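Local structure of RNA-directed RNA polymerase (Infectious pancreatic necrosis virus, 2YI9) at residues A387-I392 against S400-K405; F303-R308 against R319-A324; N55-L60 against K465-G470; H414-M419 against V447-V452. The protein probably copies the viral RNA genome as an RNA-dependent RNA polymerase and is found both free and covalently attached to that RNA. All blocks are in the same frame, centred on the assembly; numbering follows the deposited sequence. Where two conformers were deposited one is given.

Contact 1: residues A387-I392 against S400-K405. With MG (magnesium ion), chain F.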
loop_
_atom_site.group_PDB
_atom_site.type_symbol
_atom_site.label_atom_id
_atom_site.label_comp_id
_atom_site.label_asym_id
_atom_site.label_seq_id
_atom_site.Cartn_x
_atom_site.Cartn_y
_atom_site.Cartn_z
ATOM N N ALA A 387 -4.285 -2.441 -7.383
ATOM C CA ALA A 387 -3.588 -1.158 -7.262
ATOM C C ALA A 387 -2.935 -0.802 -8.630
ATOM O O ALA A 387 -3.643 -0.767 -9.623
ATOM C CB ALA A 387 -2.544 -1.198 -6.119
ATOM N N ASP A 388 -1.601 -0.610 -8.686
ATOM C CA ASP A 388 -0.869 -0.275 -9.912
ATOM C C ASP A 388 -0.505 -1.500 -10.788
ATOM O O ASP A 388 0.344 -1.377 -11.670
ATOM C CB ASP A 388 0.385 0.562 -9.577
ATOM C CG ASP A 388 1.343 -0.145 -8.643
ATOM O OD1 ASP A 388 0.869 -0.930 -7.791
ATOM O OD2 ASP A 388 2.571 0.098 -8.751
ATOM N N ASN A 389 -1.132 -2.671 -10.545
ATOM C CA ASN A 389 -0.891 -3.887 -11.343
ATOM C C ASN A 389 -2.126 -4.224 -12.148
ATOM O O ASN A 389 -3.250 -4.216 -11.620
ATOM C CB ASN A 389 -0.545 -5.105 -10.451
ATOM C CG ASN A 389 0.589 -4.842 -9.504
ATOM O OD1 ASN A 389 1.741 -4.935 -9.868
ATOM N ND2 ASN A 389 0.290 -4.458 -8.278
ATOM N N ILE A 390 -1.912 -4.547 -13.420
ATOM C CA ILE A 390 -2.977 -4.957 -14.328
ATOM C C ILE A 390 -2.549 -6.299 -14.916
ATOM O O ILE A 390 -1.412 -6.442 -15.350
ATOM C CB ILE A 390 -3.234 -3.899 -15.451
ATOM C CG1 ILE A 390 -3.763 -2.567 -14.883
ATOM C CG2 ILE A 390 -4.158 -4.466 -16.576
ATOM C CD1 ILE A 390 -3.601 -1.345 -15.852
ATOM N N TYR A 391 -3.457 -7.266 -14.935
ATOM C CA TYR A 391 -3.211 -8.566 -15.554
ATOM C C TYR A 391 -4.211 -8.744 -16.668
ATOM O O TYR A 391 -5.408 -8.556 -16.462
ATOM C CB TYR A 391 -3.305 -9.718 -14.534
ATOM C CG TYR A 391 -2.319 -9.557 -13.401
ATOM C CD1 TYR A 391 -0.996 -9.961 -13.542
ATOM C CD2 TYR A 391 -2.691 -8.936 -12.209
ATOM C CE1 TYR A 391 -0.079 -9.806 -12.502
ATOM C CE2 TYR A 391 -1.771 -8.737 -11.180
ATOM C CZ TYR A 391 -0.469 -9.183 -11.329
ATOM O OH TYR A 391 0.434 -9.015 -10.309
ATOM N N ILE A 392 -3.721 -9.049 -17.858
ATOM C CA ILE A 392 -4.580 -9.284 -19.006
ATOM C C ILE A 392 -4.297 -10.655 -19.594
ATOM O O ILE A 392 -3.142 -11.002 -19.859
ATOM C CB ILE A 392 -4.460 -8.158 -20.085
ATOM C CG1 ILE A 392 -5.088 -6.828 -19.580
ATOM C CG2 ILE A 392 -5.086 -8.609 -21.452
ATOM C CD1 ILE A 392 -4.776 -5.582 -20.454
ATOM N N SER A 400 1.437 -9.239 -17.639
ATOM C CA SER A 400 1.537 -8.583 -16.354
ATOM C C SER A 400 1.999 -7.163 -16.680
ATOM O O SER A 400 3.069 -6.966 -17.274
ATOM C CB SER A 400 2.534 -9.288 -15.441
ATOM O OG SER A 400 2.616 -8.563 -14.227
ATOM N N ILE A 401 1.136 -6.180 -16.374
ATOM C CA ILE A 401 1.371 -4.773 -16.672
ATOM C C ILE A 401 1.499 -3.992 -15.376
ATOM O O ILE A 401 0.765 -4.256 -14.422
ATOM C CB ILE A 401 0.226 -4.237 -17.585
ATOM C CG1 ILE A 401 0.215 -4.960 -18.958
ATOM C CG2 ILE A 401 0.250 -2.685 -17.769
ATOM C CD1 ILE A 401 -1.162 -5.259 -19.462
ATOM N N ASP A 402 2.427 -3.028 -15.337
ATOM C CA ASP A 402 2.552 -2.155 -14.169
ATOM C C ASP A 402 2.445 -0.742 -14.613
ATOM O O ASP A 402 2.981 -0.381 -15.657
ATOM C CB ASP A 402 3.914 -2.329 -13.458
ATOM C CG ASP A 402 4.109 -3.659 -12.769
ATOM O OD1 ASP A 402 3.158 -4.144 -12.127
ATOM O OD2 ASP A 402 5.204 -4.227 -12.884
ATOM N N LEU A 403 1.829 0.096 -13.789
ATOM C CA LEU A 403 1.889 1.541 -14.033
ATOM C C LEU A 403 3.364 1.889 -13.769
ATOM O O LEU A 403 4.007 1.253 -12.912
ATOM C CB LEU A 403 0.980 2.321 -13.070
ATOM C CG LEU A 403 -0.509 1.930 -13.063
ATOM C CD1 LEU A 403 -1.310 2.880 -12.190
ATOM C CD2 LEU A 403 -1.094 1.807 -14.516
ATOM N N GLU A 404 3.925 2.804 -14.551
ATOM C CA GLU A 404 5.334 3.171 -14.371
ATOM C C GLU A 404 5.395 4.163 -13.224
ATOM O O GLU A 404 4.804 5.244 -13.330
ATOM C CB GLU A 404 5.908 3.759 -15.677
ATOM C CG GLU A 404 7.346 4.230 -15.568
ATOM C CD GLU A 404 7.901 4.947 -16.787
ATOM O OE1 GLU A 404 7.103 5.428 -17.622
ATOM O OE2 GLU A 404 9.141 5.102 -16.864
ATOM N N LYS A 405 6.046 3.760 -12.100
ATOM C CA LYS A 405 6.161 4.541 -10.849
ATOM C C LYS A 405 4.770 5.103 -10.525
ATOM O O LYS A 405 4.580 6.329 -10.532
ATOM C CB LYS A 405 7.244 5.629 -11.012
ATOM C CG LYS A 405 8.605 4.973 -11.117
ATOM C CD LYS A 405 9.692 5.874 -11.620
ATOM C CE LYS A 405 10.968 5.076 -11.734
ATOM N NZ LYS A 405 11.067 4.361 -13.030
HETATM MG MG MG F . 3.053 -5.962 -11.176
HETATM O O HOH W 1 4.203 1.341 -10.346
HETATM O O HOH W 2 2.710 -7.780 -10.326
HETATM O O HOH W 3 1.626 -6.368 -12.811
HETATM O O HOH W 4 4.643 -6.755 -12.260
HETATM O O HOH W 5 4.438 -5.317 -9.513
#
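Asn389-Tyr391 and Ser400-Asp402 pair as antiparallel neighbours of a hairpin, the axes of strands 389-392 and 400-403 being 4.7 Å apart at an angle of 154°. Ile390 and Ile401 form the hydrogen-bonded pair, with bonds from Ile390 N to Ile401 O and from Ile401 N to Ile390 O. Leu403 N adds a third bond to Asp388 O, just before the strand 389-392 begins.

One face of the hairpin binds a magnesium ion. Asn389 and Asp402 lie side by side and point the same way, with amide and carboxylate planes 78° apart. Asn389 OD1 reaches the ion at 2.1 Å. Asp402 OD1 is the other protein ligand. Asn389 OD1 and Asp402 OD1 stand 2.8 Å apart, not hydrogen-bonded but joined through the ion. Four waters complete the six ligands. Ser400 OG holds one of these waters at 2.8 Å, and the same water donates to Ile401 O. Tyr391 OH holds another at 2.6 Å, while its ring passes Ser400 OG. Asn389 ND2 is tied back to Tyr386 O, which fixes the turn of the amide. Tyr391 OH also bonds Asp559 O and Leu561 N.

The other face is apolar. Ile392 CD1 meets Ile401 CD1 at 3.8 Å, and helix 476-493 covers Ile390, Ile392 and Leu403.

The Ala387-Asp388-Asn389 turn is the birnavirus form of palm motif C, and Asp402 belongs to motif A. Motif C comes first in the chain, the permuted order of birnavirus polymerases, and the two motifs meet at the metal of the catalytic palm.

Contact 2: residues F303-R308 against R319-A324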
loop_
_atom_site.group_PDB
_atom_site.type_symbol
_atom_site.label_atom_id
_atom_site.label_comp_id
_atom_site.label_asym_id
_atom_site.label_seq_id
_atom_site.Cartn_x
_atom_site.Cartn_y
_atom_site.Cartn_z
ATOM N N PHE A 303 11.351 8.978 3.690
ATOM C CA PHE A 303 12.003 7.814 4.268
ATOM C C PHE A 303 12.555 6.888 3.173
ATOM O O PHE A 303 11.798 6.461 2.308
ATOM C CB PHE A 303 11.006 7.096 5.203
ATOM C CG PHE A 303 11.514 5.852 5.902
ATOM C CD1 PHE A 303 11.371 4.589 5.316
ATOM C CD2 PHE A 303 12.079 5.928 7.170
ATOM C CE1 PHE A 303 11.839 3.430 5.964
ATOM C CE2 PHE A 303 12.565 4.768 7.810
ATOM C CZ PHE A 303 12.423 3.528 7.210
ATOM N N PRO A 304 13.872 6.552 3.188
ATOM C CA PRO A 304 14.399 5.617 2.174
ATOM C C PRO A 304 13.959 4.175 2.498
ATOM O O PRO A 304 14.198 3.679 3.599
ATOM C CB PRO A 304 15.922 5.792 2.286
ATOM C CG PRO A 304 16.156 6.209 3.706
ATOM C CD PRO A 304 14.909 6.940 4.174
ATOM N N LYS A 305 13.285 3.525 1.563
ATOM C CA LYS A 305 12.785 2.171 1.779
ATOM C C LYS A 305 13.908 1.098 1.756
ATOM O O LYS A 305 14.763 1.115 0.858
ATOM C CB LYS A 305 11.723 1.853 0.710
ATOM C CG LYS A 305 10.854 0.653 1.055
ATOM C CD LYS A 305 9.737 0.460 0.028
ATOM C CE LYS A 305 8.796 -0.667 0.410
ATOM N NZ LYS A 305 9.486 -1.986 0.512
ATOM N N GLY A 306 13.867 0.179 2.728
ATOM C CA GLY A 306 14.788 -0.956 2.798
ATOM C C GLY A 306 14.415 -1.982 1.738
ATOM O O GLY A 306 13.297 -2.493 1.747
ATOM N N GLU A 307 15.290 -2.222 0.769
ATOM C CA GLU A 307 15.029 -3.179 -0.321
ATOM C C GLU A 307 16.296 -3.851 -0.778
ATOM O O GLU A 307 17.389 -3.413 -0.403
ATOM C CB GLU A 307 14.393 -2.461 -1.529
ATOM C CG GLU A 307 12.878 -2.435 -1.413
ATOM C CD GLU A 307 12.114 -1.668 -2.460
ATOM O OE1 GLU A 307 12.743 -1.097 -3.380
ATOM O OE2 GLU A 307 10.869 -1.646 -2.360
ATOM N N ARG A 308 16.155 -4.878 -1.645
ATOM C CA ARG A 308 17.296 -5.529 -2.267
ATOM C C ARG A 308 17.578 -4.775 -3.552
ATOM O O ARG A 308 17.061 -5.115 -4.615
ATOM C CB ARG A 308 17.040 -7.017 -2.531
ATOM C CG ARG A 308 17.148 -7.838 -1.282
ATOM C CD ARG A 308 15.943 -8.713 -1.111
ATOM N NE ARG A 308 15.929 -9.316 0.215
ATOM C CZ ARG A 308 14.826 -9.596 0.891
ATOM N NH1 ARG A 308 13.637 -9.343 0.366
ATOM N NH2 ARG A 308 14.901 -10.142 2.097
ATOM N N ARG A 319 13.989 3.662 -3.408
ATOM C CA ARG A 319 12.557 3.906 -3.306
ATOM C C ARG A 319 12.272 4.661 -2.023
ATOM O O ARG A 319 12.948 4.457 -1.017
ATOM C CB ARG A 319 11.742 2.612 -3.383
ATOM C CG ARG A 319 11.611 2.109 -4.818
ATOM C CD ARG A 319 10.591 0.995 -4.937
ATOM N NE ARG A 319 10.883 0.128 -6.078
ATOM C CZ ARG A 319 10.372 -1.088 -6.241
ATOM N NH1 ARG A 319 9.542 -1.598 -5.335
ATOM N NH2 ARG A 319 10.691 -1.809 -7.309
ATOM N N ASN A 320 11.289 5.544 -2.066
ATOM C CA ASN A 320 10.935 6.363 -0.908
ATOM C C ASN A 320 9.601 6.024 -0.350
ATOM O O ASN A 320 8.700 5.704 -1.101
ATOM C CB ASN A 320 10.916 7.848 -1.325
ATOM C CG ASN A 320 12.256 8.342 -1.806
ATOM O OD1 ASN A 320 13.277 8.147 -1.139
ATOM N ND2 ASN A 320 12.293 8.980 -2.973
ATOM N N ILE A 321 9.448 6.156 0.962
ATOM C CA ILE A 321 8.156 6.074 1.640
ATOM C C ILE A 321 7.865 7.520 2.069
ATOM O O ILE A 321 8.668 8.125 2.785
ATOM C CB ILE A 321 8.118 5.078 2.839
ATOM C CG1 ILE A 321 8.331 3.613 2.354
ATOM C CG2 ILE A 321 6.763 5.216 3.602
ATOM C CD1 ILE A 321 8.667 2.614 3.499
ATOM N N TRP A 322 6.761 8.087 1.587
ATOM C CA TRP A 322 6.303 9.419 1.979
ATOM C C TRP A 322 5.643 9.174 3.351
ATOM O O TRP A 322 4.548 8.614 3.418
ATOM C CB TRP A 322 5.290 9.906 0.936
ATOM C CG TRP A 322 4.928 11.367 1.005
ATOM C CD1 TRP A 322 5.506 12.385 0.301
ATOM C CD2 TRP A 322 3.808 11.939 1.699
ATOM N NE1 TRP A 322 4.827 13.559 0.527
ATOM C CE2 TRP A 322 3.785 13.318 1.388
ATOM C CE3 TRP A 322 2.809 11.415 2.539
ATOM C CZ2 TRP A 322 2.831 14.194 1.931
ATOM C CZ3 TRP A 322 1.856 12.281 3.063
ATOM C CH2 TRP A 322 1.880 13.655 2.770
ATOM N N SER A 323 6.358 9.492 4.447
ATOM C CA SER A 323 5.850 9.223 5.806
ATOM C C SER A 323 4.918 10.310 6.261
ATOM O O SER A 323 5.342 11.397 6.671
ATOM C CB SER A 323 6.970 8.986 6.819
ATOM O OG SER A 323 7.923 8.079 6.299
ATOM N N ALA A 324 3.637 9.991 6.192
ATOM C CA ALA A 324 2.555 10.888 6.503
ATOM C C ALA A 324 2.492 11.298 7.955
ATOM O O ALA A 324 2.658 10.462 8.849
ATOM C CB ALA A 324 1.221 10.274 6.076
#
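Glu307 and Arg319 form a salt bridge in which the two flat groups do not lie in a common plane. The carboxylate and guanidinium planes are 90° apart. Glu307 OE1 sits over one face of the Arg319 guanidinium, 3.3 Å above its plane and displaced toward the rim. Glu307 OE2 makes the charged contact, 3.3 Å from Arg319 NH1. Glu307 OE2 also accepts a hydrogen bond from Lys305 NZ, 3.2 Å away, on its anti side and 23° out of the carboxylate plane. One carboxylate thus serves two cations in a small network. Lys305 reaches it with an otherwise extended chain that bends only at its last torsion, chi4 -61°.

The backbones that carry this network are a beta hairpin of strands 299-310 and 320-323, part of a mixed sheet. Phe303 and Ile321 are its hydrogen-bonded pair. Ile321 N donates to Phe303 O at 2.7 Å, and Phe303 N answers to Ile321 O. Lys305 N adds a bond to Arg319 O. Pro304 and Asn320 are the non-hydrogen-bonded pair between them. The backbone of Glu307 bonds that of Gly160 in strand 157-160.

On the Phe303 face the side chains of Phe303 and Ile321 run side by side in the same direction. Phe303 CD1 is 3.8 Å from Ile321 CD1. Ile321 CD1 is also 3.8 Å from Lys305 CG, so this methyl touches both the ring and the lysine stem. Ser323 OG comes within 3.4 Å of Phe303 CB. On the Pro304 face, Gln167 of helix 164-179 bonds Asn320 OD1.

Contact 3: residues N55-L60 against K465-G470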
loop_
_atom_site.group_PDB
_atom_site.type_symbol
_atom_site.label_atom_id
_atom_site.label_comp_id
_atom_site.label_asym_id
_atom_site.label_seq_id
_atom_site.Cartn_x
_atom_site.Cartn_y
_atom_site.Cartn_z
ATOM N N ASN A 55 18.333 20.198 -12.214
ATOM C CA ASN A 55 17.396 19.288 -12.866
ATOM C C ASN A 55 15.964 19.804 -12.876
ATOM O O ASN A 55 15.048 19.050 -13.191
ATOM C CB ASN A 55 17.516 17.898 -12.273
ATOM C CG ASN A 55 18.815 17.243 -12.671
ATOM O OD1 ASN A 55 18.961 16.738 -13.783
ATOM N ND2 ASN A 55 19.807 17.291 -11.805
ATOM N N LYS A 56 15.778 21.098 -12.530
ATOM C CA LYS A 56 14.504 21.813 -12.575
ATOM C C LYS A 56 13.419 21.147 -11.754
ATOM O O LYS A 56 12.265 21.073 -12.173
ATOM C CB LYS A 56 14.077 22.045 -14.042
ATOM C CG LYS A 56 14.988 23.005 -14.812
ATOM C CD LYS A 56 14.907 22.737 -16.303
ATOM C CE LYS A 56 15.934 23.498 -17.112
ATOM N NZ LYS A 56 15.990 23.012 -18.523
ATOM N N TYR A 57 13.801 20.646 -10.573
ATOM C CA TYR A 57 12.878 20.002 -9.661
ATOM C C TYR A 57 12.464 21.073 -8.673
ATOM O O TYR A 57 13.333 21.768 -8.140
ATOM C CB TYR A 57 13.553 18.814 -8.955
ATOM C CG TYR A 57 12.600 17.985 -8.115
ATOM C CD1 TYR A 57 12.181 18.422 -6.859
ATOM C CD2 TYR A 57 12.157 16.744 -8.551
ATOM C CE1 TYR A 57 11.302 17.664 -6.085
ATOM C CE2 TYR A 57 11.303 15.965 -7.766
ATOM C CZ TYR A 57 10.894 16.423 -6.527
ATOM O OH TYR A 57 10.044 15.667 -5.760
ATOM N N ARG A 58 11.152 21.228 -8.439
ATOM C CA ARG A 58 10.673 22.270 -7.528
ATOM C C ARG A 58 11.028 22.091 -6.034
ATOM O O ARG A 58 10.754 21.047 -5.434
ATOM C CB ARG A 58 9.181 22.610 -7.745
ATOM C CG ARG A 58 8.741 23.897 -7.004
ATOM C CD ARG A 58 7.247 24.135 -7.050
ATOM N NE ARG A 58 6.848 25.197 -6.120
ATOM C CZ ARG A 58 5.632 25.327 -5.589
ATOM N NH1 ARG A 58 4.675 24.451 -5.880
ATOM N NH2 ARG A 58 5.378 26.302 -4.728
ATOM N N ILE A 59 11.681 23.125 -5.469
ATOM C CA ILE A 59 12.009 23.247 -4.046
ATOM C C ILE A 59 11.051 24.331 -3.523
ATOM O O ILE A 59 11.011 25.416 -4.099
ATOM C CB ILE A 59 13.496 23.659 -3.811
ATOM C CG1 ILE A 59 14.457 22.615 -4.440
ATOM C CG2 ILE A 59 13.775 23.859 -2.288
ATOM C CD1 ILE A 59 15.973 23.059 -4.463
ATOM N N LEU A 60 10.262 24.034 -2.480
ATOM C CA LEU A 60 9.352 25.046 -1.936
ATOM C C LEU A 60 10.100 26.055 -1.080
ATOM O O LEU A 60 11.167 25.745 -0.528
ATOM C CB LEU A 60 8.230 24.417 -1.067
ATOM C CG LEU A 60 7.333 23.283 -1.644
ATOM C CD1 LEU A 60 6.060 23.139 -0.816
ATOM C CD2 LEU A 60 6.938 23.542 -3.056
ATOM N N LYS A 465 8.769 19.620 -3.488
ATOM C CA LYS A 465 7.490 19.298 -4.116
ATOM C C LYS A 465 7.373 17.767 -4.236
ATOM O O LYS A 465 8.366 17.101 -4.486
ATOM C CB LYS A 465 7.441 19.935 -5.537
ATOM C CG LYS A 465 6.248 19.573 -6.478
ATOM C CD LYS A 465 4.813 19.765 -5.920
ATOM C CE LYS A 465 4.506 21.103 -5.278
ATOM N NZ LYS A 465 3.100 21.166 -4.805
ATOM N N THR A 466 6.179 17.225 -4.016
ATOM C CA THR A 466 5.900 15.821 -4.279
ATOM C C THR A 466 5.132 15.839 -5.616
ATOM O O THR A 466 4.120 16.532 -5.733
ATOM C CB THR A 466 5.077 15.151 -3.169
ATOM O OG1 THR A 466 5.848 15.152 -1.962
ATOM C CG2 THR A 466 4.669 13.693 -3.544
ATOM N N TYR A 467 5.632 15.110 -6.618
ATOM C CA TYR A 467 4.972 14.987 -7.921
ATOM C C TYR A 467 4.133 13.720 -7.845
ATOM O O TYR A 467 4.676 12.616 -7.694
ATOM C CB TYR A 467 6.014 14.914 -9.059
ATOM C CG TYR A 467 6.737 16.226 -9.255
ATOM C CD1 TYR A 467 7.863 16.548 -8.497
ATOM C CD2 TYR A 467 6.286 17.161 -10.189
ATOM C CE1 TYR A 467 8.527 17.766 -8.668
ATOM C CE2 TYR A 467 6.937 18.384 -10.361
ATOM C CZ TYR A 467 8.060 18.679 -9.599
ATOM O OH TYR A 467 8.706 19.878 -9.761
ATOM N N GLY A 468 2.815 13.899 -7.883
ATOM C CA GLY A 468 1.874 12.797 -7.742
ATOM C C GLY A 468 1.554 12.533 -6.280
ATOM O O GLY A 468 1.691 13.425 -5.429
ATOM N N GLN A 469 1.103 11.306 -5.969
ATOM C CA GLN A 469 0.759 11.014 -4.575
ATOM C C GLN A 469 1.984 10.499 -3.821
ATOM O O GLN A 469 2.886 9.888 -4.418
ATOM C CB GLN A 469 -0.438 10.042 -4.454
ATOM C CG GLN A 469 -0.155 8.603 -4.937
ATOM C CD GLN A 469 -1.178 7.591 -4.484
ATOM O OE1 GLN A 469 -1.881 7.779 -3.484
ATOM N NE2 GLN A 469 -1.287 6.485 -5.217
ATOM N N GLY A 470 2.004 10.768 -2.521
ATOM C CA GLY A 470 3.064 10.285 -1.665
ATOM C C GLY A 470 2.883 8.804 -1.405
ATOM O O GLY A 470 1.870 8.391 -0.823
HETATM O O HOH W 6 8.188 13.618 -6.345
#
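Tyr57 and Tyr467 run antiparallel, each side chain pointing past the other, and meet as a T-shaped pair. The edge of Tyr467 is turned toward a face of Tyr57, with the ring planes at 70° and the centroids 4.8 Å apart. Tyr467 CE1 makes the approach, 3.4 Å from Tyr57 CE2 and displaced toward the rim of that ring. The opposed directions carry each hydroxyl to the backbone of the other segment. Tyr57 has CG anti to the backbone N (chi1 -173°), and Tyr57 OH donates to Lys465 O at 2.5 Å. Tyr467 OH accepts from Arg58 N at 3.1 Å, the donor arriving at the ring edge. One water bridges Tyr57 OH and Tyr467 N.

Lys465 N closes the backbone link by donating to Arg58 O at 3.1 Å. Lys465 CG lies over a face of the Tyr467 ring. Beyond it the chain bends at chi2 and chi3, toward Arg58. Lys465 CE is 3.4 Å from Arg58 NH1. Leu60 CD2 rests over the centre of the Arg58 guanidinium.

At the start of the loop, Lys56, with positive phi, is the C-prime residue of the Schellman motif that ends helix 45-54. The turn leads directly into Tyr57.

The two cations come close: Arg58 NH1 and Lys465 NZ are 3.8 Å apart. Both are salt-bridged to Glu790, and Lys465 NZ also bonds Asp454 O. The loops 55-60 and 465-470 and helix 781-790 thus meet at the carboxylate of Glu790, which probably offsets the repulsion between the two cations.

Contact 4: residues H414-M419 against V447-V452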
loop_
_atom_site.group_PDB
_atom_site.type_symbol
_atom_site.label_atom_id
_atom_site.label_comp_id
_atom_site.label_asym_id
_atom_site.label_seq_id
_atom_site.Cartn_x
_atom_site.Cartn_y
_atom_site.Cartn_z
ATOM N N HIS A 414 -7.716 12.638 -8.993
ATOM C CA HIS A 414 -7.895 11.176 -8.949
ATOM C C HIS A 414 -8.325 10.787 -7.512
ATOM O O HIS A 414 -9.300 10.059 -7.340
ATOM C CB HIS A 414 -6.595 10.420 -9.288
ATOM C CG HIS A 414 -6.279 10.372 -10.752
ATOM N ND1 HIS A 414 -5.366 11.246 -11.321
ATOM C CD2 HIS A 414 -6.726 9.531 -11.708
ATOM C CE1 HIS A 414 -5.288 10.907 -12.597
ATOM N NE2 HIS A 414 -6.100 9.896 -12.881
ATOM N N MET A 415 -7.624 11.316 -6.479
ATOM C CA MET A 415 -7.983 11.033 -5.090
ATOM C C MET A 415 -9.378 11.593 -4.719
ATOM O O MET A 415 -10.129 10.964 -3.967
ATOM C CB MET A 415 -6.905 11.532 -4.133
ATOM C CG MET A 415 -7.276 11.268 -2.670
ATOM S SD MET A 415 -5.868 11.406 -1.592
ATOM C CE MET A 415 -6.667 11.314 0.014
ATOM N N GLN A 416 -9.729 12.748 -5.281
ATOM C CA GLN A 416 -11.032 13.355 -5.049
ATOM C C GLN A 416 -12.156 12.452 -5.625
ATOM O O GLN A 416 -13.218 12.309 -5.007
ATOM C CB GLN A 416 -11.077 14.762 -5.652
ATOM C CG GLN A 416 -12.325 15.547 -5.249
ATOM C CD GLN A 416 -12.261 16.957 -5.743
ATOM O OE1 GLN A 416 -12.079 17.220 -6.935
ATOM N NE2 GLN A 416 -12.423 17.899 -4.842
ATOM N N ALA A 417 -11.898 11.814 -6.783
ATOM C CA ALA A 417 -12.845 10.887 -7.404
ATOM C C ALA A 417 -13.003 9.655 -6.506
ATOM O O ALA A 417 -14.120 9.155 -6.364
ATOM C CB ALA A 417 -12.357 10.483 -8.796
ATOM N N MET A 418 -11.896 9.209 -5.858
ATOM C CA MET A 418 -11.931 8.078 -4.927
ATOM C C MET A 418 -12.754 8.447 -3.682
ATOM O O MET A 418 -13.589 7.654 -3.241
ATOM C CB MET A 418 -10.505 7.606 -4.553
ATOM C CG MET A 418 -10.477 6.435 -3.554
ATOM S SD MET A 418 -11.507 4.976 -3.976
ATOM C CE MET A 418 -10.762 4.464 -5.565
ATOM N N MET A 419 -12.551 9.665 -3.149
ATOM C CA MET A 419 -13.329 10.154 -2.002
ATOM C C MET A 419 -14.815 10.212 -2.347
ATOM O O MET A 419 -15.648 9.845 -1.523
ATOM C CB MET A 419 -12.832 11.544 -1.548
ATOM C CG MET A 419 -11.541 11.477 -0.759
ATOM S SD MET A 419 -11.844 10.689 0.839
ATOM C CE MET A 419 -10.379 11.263 1.737
ATOM N N VAL A 447 -10.320 19.209 0.968
ATOM C CA VAL A 447 -8.996 19.440 1.540
ATOM C C VAL A 447 -8.081 18.230 1.440
ATOM O O VAL A 447 -6.981 18.360 0.897
ATOM C CB VAL A 447 -9.141 19.938 3.014
ATOM C CG1 VAL A 447 -7.776 20.160 3.686
ATOM C CG2 VAL A 447 -10.009 21.193 3.105
ATOM N N ALA A 448 -8.515 17.064 1.992
ATOM C CA ALA A 448 -7.743 15.799 2.020
ATOM C C ALA A 448 -6.970 15.461 0.727
ATOM O O ALA A 448 -5.793 15.124 0.849
ATOM C CB ALA A 448 -8.635 14.630 2.424
ATOM N N PRO A 449 -7.540 15.529 -0.509
ATOM C CA PRO A 449 -6.730 15.149 -1.687
ATOM C C PRO A 449 -5.475 16.001 -1.901
ATOM O O PRO A 449 -4.476 15.460 -2.354
ATOM C CB PRO A 449 -7.725 15.244 -2.851
ATOM C CG PRO A 449 -9.069 15.074 -2.196
ATOM C CD PRO A 449 -8.928 15.841 -0.919
ATOM N N SER A 450 -5.493 17.295 -1.490
ATOM C CA SER A 450 -4.319 18.168 -1.630
ATOM C C SER A 450 -3.319 18.050 -0.479
ATOM O O SER A 450 -2.231 18.631 -0.544
ATOM C CB SER A 450 -4.732 19.614 -1.898
ATOM O OG SER A 450 -4.928 19.767 -3.298
ATOM N N MET A 451 -3.666 17.270 0.552
ATOM C CA MET A 451 -2.766 17.061 1.677
ATOM C C MET A 451 -1.728 15.994 1.353
ATOM O O MET A 451 -0.616 16.050 1.867
ATOM C CB MET A 451 -3.547 16.678 2.932
ATOM C CG MET A 451 -4.414 17.805 3.439
ATOM S SD MET A 451 -5.397 17.281 4.833
ATOM C CE MET A 451 -4.215 17.394 6.146
ATOM N N VAL A 452 -2.084 15.018 0.512
ATOM C CA VAL A 452 -1.173 13.906 0.174
ATOM C C VAL A 452 -0.861 13.749 -1.308
ATOM O O VAL A 452 -0.078 12.855 -1.678
ATOM C CB VAL A 452 -1.650 12.570 0.828
ATOM C CG1 VAL A 452 -1.791 12.714 2.356
ATOM C CG2 VAL A 452 -2.962 12.081 0.206
#
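Helices 412-426 and 438-452 pack together after the motif A strand 397-403 of the polymerase and precede helix 476-493. Their short segments run at 139°, and the axes come within 8.8 Å. The second helix is weakly bonded and kinked at Pro449, whose N carries no hydrogen, while Ser450 N bonds back to Val447 O, three residues earlier.

Met415 and Pro449 are central. Met415 is fully extended, with CG anti to the backbone N (chi1 179°), and crosses the proline ring at about a right angle. Met415 CG lies 4.0 Å from Pro449 CB. Farther out, Met415 SD is 3.8 Å from Pro449 CA and 3.5 Å from Val452 CG2. Val452, three residues after Pro449, thus meets the thioether with one methyl. Pro449 CG rests on the first helix itself, 3.9 Å from Gln416 CA. One turn along, Met419 bends at chi2 (-69°), which brings Met419 CE to 3.9 Å from Ala448 CB. All of these contacts are apolar. Gln416 sends its amide away, to bond Met445 O.

The contact is buried on several sides. Helix 326-340 covers Met415, Met419 and Ala448. Helix 476-493 lies against Met415. Helix 781-790 closes over Gln416 and Pro449. The backbone of Val452 bonds that of Gly470, in the loop after strand 462-465.

How the contacts relate
From the N terminus, contact 3 opens first, at residues 55-60. It closes at 465-470, and the long loop it makes holds the other three. Within that loop they come in series. Contact 2 closes a short hairpin, contact 1 closes the metal-binding hairpin, and contact 4 pairs two helices beyond it. None of these three crosses another. Trp322 of contact 2 touches contacts 3 and 4: its NE1 makes a weak, probable hydrogen bond to Thr466 OG1 of contact 3, and its ring packs on Val452 of contact 4. Gly470 N probably bonds Val452 O, joining contacts 3 and 4. Contact 1 stands apart, about 7 Å from contacts 2 and 3 at the nearest atoms.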